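Local atomic coordinates of CrmK (Actinoalloteichus sp. WH1-2216-6, PDB entry 5I1W), a protein that is a flavoprotein oxidoreductase of the oxygen-dependent FAD-linked family, carrying a covalently attached FAD with which it probably oxidises its substrate. Residues Arg93-Val98 / Trp201-Asp206; Arg35-Thr40 / Val79-Met84. One frame throughout, in Å; residues are numbered along the deposited sequence.

Contact 1: residues Arg93-Val98 / Trp201-Asp206; sequences RGAFEV and WLRSPD
Phe96 and Leu202 form an antiparallel hydrogen-bonded pair: Leu202 N donates to Phe96 O at 2.8 Å, and Phe96 N returns a bond to Leu202 O at 3.1 Å. Past the strand end a side chain makes the next bond. Arg203, its CG anti to the backbone N (chi1 175°) and its chain extended, brings NE to 2.9 Å from Gly94 O; the oxygen lies in the guanidinium plane, at its edge. Arg93 lies over one face of the Trp201 indole. Arg93 CD sits 3.7 Å from the centroid of the Trp201 five-membered ring, a CH-pi contact, and Arg93 CZ 4.5 Å from that of its six-membered ring, a cation-pi contact with the planes 49° apart. Glu97 runs alongside the indole, CG 3.7 Å from Trp201 NE1, yet the NE1 proton goes to Asp90 and the carboxylate to Arg199. Replacing the indole with an alanine side chain is likely to leave the Arg93 guanidinium without its aromatic partner and Asp90 without the N-H it accepts. On the face carrying Phe96, Val98 CG2 packs on Leu202 CD1 at 3.9 Å. Strand 95-99 thus lies between 87-90 and 196-202 in an antiparallel sheet, its start marked by a G1 beta bulge, Gly94 and Ala95 facing Asp90.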
loop_
_atom_site.group_PDB
_atom_site.type_symbol
_atom_site.label_atom_id
_atom_site.label_comp_id
_atom_site.label_asym_id
_atom_site.label_seq_id
_atom_site.Cartn_x
_atom_site.Cartn_y
_atom_site.Cartn_z
ATOM N N ARG A 93 28.235 12.633 4.743
ATOM C CA ARG A 93 27.653 13.802 4.072
ATOM C C ARG A 93 26.675 14.583 4.918
ATOM O O ARG A 93 26.309 15.672 4.553
ATOM C CB ARG A 93 26.955 13.373 2.779
ATOM C CG ARG A 93 27.904 13.081 1.635
ATOM C CD ARG A 93 27.154 12.762 0.364
ATOM N NE ARG A 93 28.000 11.916 -0.464
ATOM C CZ ARG A 93 28.924 12.363 -1.321
ATOM N NH1 ARG A 93 29.639 11.486 -1.998
ATOM N NH2 ARG A 93 29.147 13.674 -1.503
ATOM N N GLY A 94 26.201 14.050 6.033
ATOM C CA GLY A 94 25.222 14.808 6.810
ATOM C C GLY A 94 23.868 14.815 6.083
ATOM O O GLY A 94 23.152 15.795 6.130
ATOM N N ALA A 95 23.508 13.719 5.415
ATOM C CA ALA A 95 22.290 13.731 4.603
ATOM C C ALA A 95 21.741 12.345 4.500
ATOM O O ALA A 95 22.476 11.374 4.662
ATOM C CB ALA A 95 22.591 14.298 3.212
ATOM N N PHE A 96 20.431 12.273 4.273
ATOM C CA PHE A 96 19.734 11.013 4.086
ATOM C C PHE A 96 19.930 10.536 2.664
ATOM O O PHE A 96 19.728 11.275 1.738
ATOM C CB PHE A 96 18.251 11.200 4.372
ATOM C CG PHE A 96 17.975 11.500 5.794
ATOM C CD1 PHE A 96 17.867 10.497 6.696
ATOM C CD2 PHE A 96 17.880 12.811 6.232
ATOM C CE1 PHE A 96 17.644 10.796 8.033
ATOM C CE2 PHE A 96 17.636 13.115 7.538
ATOM C CZ PHE A 96 17.505 12.111 8.441
ATOM N N GLU A 97 20.338 9.298 2.519
ATOM C CA GLU A 97 20.623 8.717 1.268
ATOM C C GLU A 97 19.410 7.900 0.876
ATOM O O GLU A 97 18.897 7.110 1.671
ATOM C CB GLU A 97 21.799 7.813 1.452
ATOM C CG GLU A 97 22.302 7.187 0.184
ATOM C CD GLU A 97 23.477 6.224 0.463
ATOM O OE1 GLU A 97 24.344 6.543 1.332
ATOM O OE2 GLU A 97 23.535 5.151 -0.190
ATOM N N VAL A 98 18.995 8.053 -0.355
ATOM C CA VAL A 98 17.799 7.422 -0.858
ATOM C C VAL A 98 18.095 6.772 -2.192
ATOM O O VAL A 98 18.293 7.462 -3.167
ATOM C CB VAL A 98 16.688 8.474 -0.965
ATOM C CG1 VAL A 98 15.423 7.896 -1.587
ATOM C CG2 VAL A 98 16.355 8.953 0.424
ATOM N N TRP A 201 20.705 12.313 -2.129
ATOM C CA TRP A 201 20.998 12.653 -0.786
ATOM C C TRP A 201 20.148 13.865 -0.510
ATOM O O TRP A 201 20.195 14.796 -1.284
ATOM C CB TRP A 201 22.458 13.034 -0.624
ATOM C CG TRP A 201 23.367 11.861 -0.510
ATOM C CD1 TRP A 201 23.621 11.183 0.602
ATOM C CD2 TRP A 201 24.128 11.221 -1.551
ATOM N NE1 TRP A 201 24.483 10.171 0.362
ATOM C CE2 TRP A 201 24.822 10.176 -0.960
ATOM C CE3 TRP A 201 24.300 11.449 -2.910
ATOM C CZ2 TRP A 201 25.686 9.334 -1.681
ATOM C CZ3 TRP A 201 25.171 10.640 -3.615
ATOM C CH2 TRP A 201 25.856 9.596 -2.998
ATOM N N LEU A 202 19.460 13.875 0.637
ATOM C CA LEU A 202 18.512 14.911 0.999
ATOM C C LEU A 202 18.873 15.556 2.312
ATOM O O LEU A 202 19.143 14.867 3.287
ATOM C CB LEU A 202 17.118 14.330 1.160
ATOM C CG LEU A 202 16.681 13.569 -0.081
ATOM C CD1 LEU A 202 15.467 12.692 0.182
ATOM C CD2 LEU A 202 16.376 14.528 -1.188
ATOM N N ARG A 203 18.776 16.881 2.345
ATOM C CA ARG A 203 19.172 17.640 3.492
ATOM C C ARG A 203 18.688 19.041 3.339
ATOM O O ARG A 203 18.742 19.564 2.238
ATOM C CB ARG A 203 20.658 17.676 3.502
ATOM C CG ARG A 203 21.242 18.514 4.562
ATOM C CD ARG A 203 22.731 18.453 4.332
ATOM N NE ARG A 203 23.311 18.610 5.618
ATOM C CZ ARG A 203 23.635 19.770 6.134
ATOM N NH1 ARG A 203 23.471 20.887 5.422
ATOM N NH2 ARG A 203 24.127 19.805 7.370
ATOM N N SER A 204 18.201 19.653 4.409
ATOM C CA SER A 204 17.839 21.083 4.343
ATOM C C SER A 204 19.070 21.947 4.100
ATOM O O SER A 204 20.074 21.725 4.693
ATOM C CB SER A 204 17.163 21.569 5.631
ATOM O OG SER A 204 15.993 20.831 5.896
ATOM N N PRO A 205 18.969 22.950 3.232
ATOM C CA PRO A 205 20.139 23.780 2.968
ATOM C C PRO A 205 20.596 24.592 4.176
ATOM O O PRO A 205 21.754 24.933 4.269
ATOM C CB PRO A 205 19.689 24.670 1.819
ATOM C CG PRO A 205 18.194 24.731 1.924
ATOM C CD PRO A 205 17.784 23.390 2.466
ATOM N N ASP A 206 19.709 24.833 5.126
ATOM C CA ASP A 206 20.075 25.505 6.374
ATOM C C ASP A 206 20.049 24.608 7.627
ATOM O O ASP A 206 19.759 25.072 8.716
ATOM C CB ASP A 206 19.148 26.709 6.537
ATOM C CG ASP A 206 19.445 27.816 5.500
ATOM O OD1 ASP A 206 20.172 27.548 4.510
ATOM O OD2 ASP A 206 18.965 28.956 5.675
#

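Contact 2: residues Arg35-Thr40 / Val79-Met84; sequences RLPYST and VDLSSM
Met84 sets CG anti to its own carbonyl carbon (chi1 -76°), which puts Met84 CG 3.6 Å from Pro37 O; the bend at chi3 (72°) then turns CE to the backbone of Ser39 and Thr40. Leu81 reaches back with its CD2 branch, 3.6 Å from Pro37 CG. The Val79 side chain crosses the proline at about a right angle, CG1 3.9 Å from Pro37 CD. Leu36 and Asp80 run side by side, and Ser83 CB meets Tyr38 CE1 at 3.7 Å. In the backbone, Asp80 N donates to Arg35 O at 3.0 Å, a parallel-strand bond. Farther along, a water donates to Pro37 O at 2.6 Å and to Asp80 O, and accepts from Ser83 N. Asp80 OD1 accepts from Ser82 N at 3.0 Å with its anti lone pair, an Asx turn overlapping the type I turn from Leu81 to Met84; OD2 is salt-bridged to Arg60. Tyr38 OH and Ser83 OG both hydrogen-bond Asn114 of the second subunit. The chemistry is therefore divided: apolar groups pack round Pro37, one of them, Leu81, also touching the FAD; a water with three bonds bridges backbone atoms where direct strand pairing has ended; and hydroxyls serve the dimer interface.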
loop_
_atom_site.group_PDB
_atom_site.type_symbol
_atom_site.label_atom_id
_atom_site.label_comp_id
_atom_site.label_asym_id
_atom_site.label_seq_id
_atom_site.Cartn_x
_atom_site.Cartn_y
_atom_site.Cartn_z
ATOM N N ARG A 35 17.087 -6.001 -16.658
ATOM C CA ARG A 35 18.242 -6.163 -15.775
ATOM C C ARG A 35 17.880 -5.607 -14.391
ATOM O O ARG A 35 17.461 -4.474 -14.271
ATOM C CB ARG A 35 19.414 -5.446 -16.371
ATOM C CG ARG A 35 20.640 -5.376 -15.517
ATOM C CD ARG A 35 21.331 -6.723 -15.324
ATOM N NE ARG A 35 21.515 -7.470 -16.563
ATOM C CZ ARG A 35 22.581 -7.385 -17.342
ATOM N NH1 ARG A 35 23.597 -6.576 -17.032
ATOM N NH2 ARG A 35 22.632 -8.124 -18.421
ATOM N N LEU A 36 18.008 -6.412 -13.341
ATOM C CA LEU A 36 17.774 -5.914 -11.972
ATOM C C LEU A 36 19.072 -5.818 -11.185
ATOM O O LEU A 36 19.507 -6.831 -10.675
ATOM C CB LEU A 36 16.839 -6.846 -11.215
ATOM C CG LEU A 36 15.367 -6.581 -11.505
ATOM C CD1 LEU A 36 15.024 -7.135 -12.876
ATOM C CD2 LEU A 36 14.512 -7.235 -10.441
ATOM N N PRO A 37 19.662 -4.619 -11.051
ATOM C CA PRO A 37 20.950 -4.525 -10.354
ATOM C C PRO A 37 20.807 -4.258 -8.840
ATOM O O PRO A 37 19.727 -3.846 -8.348
ATOM C CB PRO A 37 21.614 -3.382 -11.070
ATOM C CG PRO A 37 20.455 -2.454 -11.334
ATOM C CD PRO A 37 19.294 -3.331 -11.641
ATOM N N TYR A 38 21.892 -4.553 -8.122
ATOM C CA TYR A 38 21.964 -4.444 -6.661
ATOM C C TYR A 38 22.909 -3.367 -6.194
ATOM O O TYR A 38 22.837 -2.982 -5.069
ATOM C CB TYR A 38 22.371 -5.768 -6.036
ATOM C CG TYR A 38 21.346 -6.815 -6.310
ATOM C CD1 TYR A 38 20.136 -6.811 -5.622
ATOM C CD2 TYR A 38 21.546 -7.776 -7.286
ATOM C CE1 TYR A 38 19.158 -7.753 -5.876
ATOM C CE2 TYR A 38 20.585 -8.731 -7.553
ATOM C CZ TYR A 38 19.385 -8.712 -6.847
ATOM O OH TYR A 38 18.411 -9.640 -7.121
ATOM N N SER A 39 23.764 -2.849 -7.077
ATOM C CA SER A 39 24.725 -1.866 -6.692
ATOM C C SER A 39 24.997 -0.953 -7.861
ATOM O O SER A 39 24.701 -1.280 -9.018
ATOM C CB SER A 39 26.010 -2.573 -6.305
ATOM O OG SER A 39 26.609 -3.184 -7.437
ATOM N N THR A 40 25.607 0.183 -7.568
ATOM C CA THR A 40 25.975 1.132 -8.599
ATOM C C THR A 40 26.860 0.527 -9.713
ATOM O O THR A 40 26.649 0.832 -10.871
ATOM C CB THR A 40 26.666 2.344 -7.970
ATOM O OG1 THR A 40 25.743 3.008 -7.103
ATOM C CG2 THR A 40 27.130 3.324 -9.040
ATOM N N VAL A 79 16.392 -1.379 -17.300
ATOM C CA VAL A 79 17.064 -1.528 -16.018
ATOM C C VAL A 79 16.045 -1.153 -14.933
ATOM O O VAL A 79 15.632 -0.009 -14.822
ATOM C CB VAL A 79 18.317 -0.632 -15.915
ATOM C CG1 VAL A 79 18.927 -0.694 -14.545
ATOM C CG2 VAL A 79 19.353 -1.013 -16.949
ATOM N N ASP A 80 15.627 -2.145 -14.152
ATOM C CA ASP A 80 14.646 -1.963 -13.087
ATOM C C ASP A 80 15.405 -1.846 -11.773
ATOM O O ASP A 80 16.172 -2.735 -11.412
ATOM C CB ASP A 80 13.701 -3.158 -13.072
ATOM C CG ASP A 80 12.435 -2.908 -12.279
ATOM O OD1 ASP A 80 12.503 -2.320 -11.162
ATOM O OD2 ASP A 80 11.350 -3.334 -12.789
ATOM N N LEU A 81 15.227 -0.712 -11.092
ATOM C CA LEU A 81 15.947 -0.404 -9.869
ATOM C C LEU A 81 15.161 -0.774 -8.601
ATOM O O LEU A 81 15.527 -0.390 -7.504
ATOM C CB LEU A 81 16.326 1.061 -9.834
ATOM C CG LEU A 81 17.257 1.442 -10.989
ATOM C CD1 LEU A 81 17.611 2.921 -10.896
ATOM C CD2 LEU A 81 18.536 0.629 -10.991
ATOM N N SER A 82 14.106 -1.558 -8.737
ATOM C CA SER A 82 13.252 -1.867 -7.578
ATOM C C SER A 82 13.982 -2.608 -6.497
ATOM O O SER A 82 13.560 -2.597 -5.381
ATOM C CB SER A 82 12.007 -2.667 -8.005
ATOM O OG SER A 82 12.400 -3.933 -8.509
ATOM N N SER A 83 15.084 -3.255 -6.802
ATOM C CA SER A 83 15.901 -3.874 -5.742
ATOM C C SER A 83 17.001 -2.978 -5.158
ATOM O O SER A 83 17.808 -3.432 -4.378
ATOM C CB SER A 83 16.547 -5.148 -6.269
ATOM O OG SER A 83 15.555 -6.065 -6.707
ATOM N N MET A 84 17.065 -1.723 -5.545
ATOM C CA MET A 84 17.941 -0.774 -4.836
ATOM C C MET A 84 17.028 0.219 -4.154
ATOM O O MET A 84 16.632 1.222 -4.749
ATOM C CB MET A 84 18.869 -0.082 -5.817
ATOM C CG MET A 84 20.012 -0.959 -6.289
ATOM S SD MET A 84 20.837 -0.271 -7.747
ATOM C CE MET A 84 21.724 1.142 -7.047
HETATM O O HOH W 1 17.284 -3.352 -8.921
#

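From the N terminus the chain enters contact 2 at strand 33-36, passes through helix 40-52 and strand 57-60, and returns at strand 77-80, closing a loop of 38 residues within the mixed sheet. Only then does contact 1 open, on strand 95-99; its longer loop of 102 residues closes when strand 196-202 comes back beside it in the antiparallel sheet. The two contacts thus follow in series, neither nested nor crossed. The centres of contact 1 and contact 2 lie about 22 Å apart, and the two do not touch. Strand 196-202 links the neighbourhoods: its Arg199, the partner of Glu97 in contact 1, also hydrogen-bonds Thr40 OG1 of contact 2.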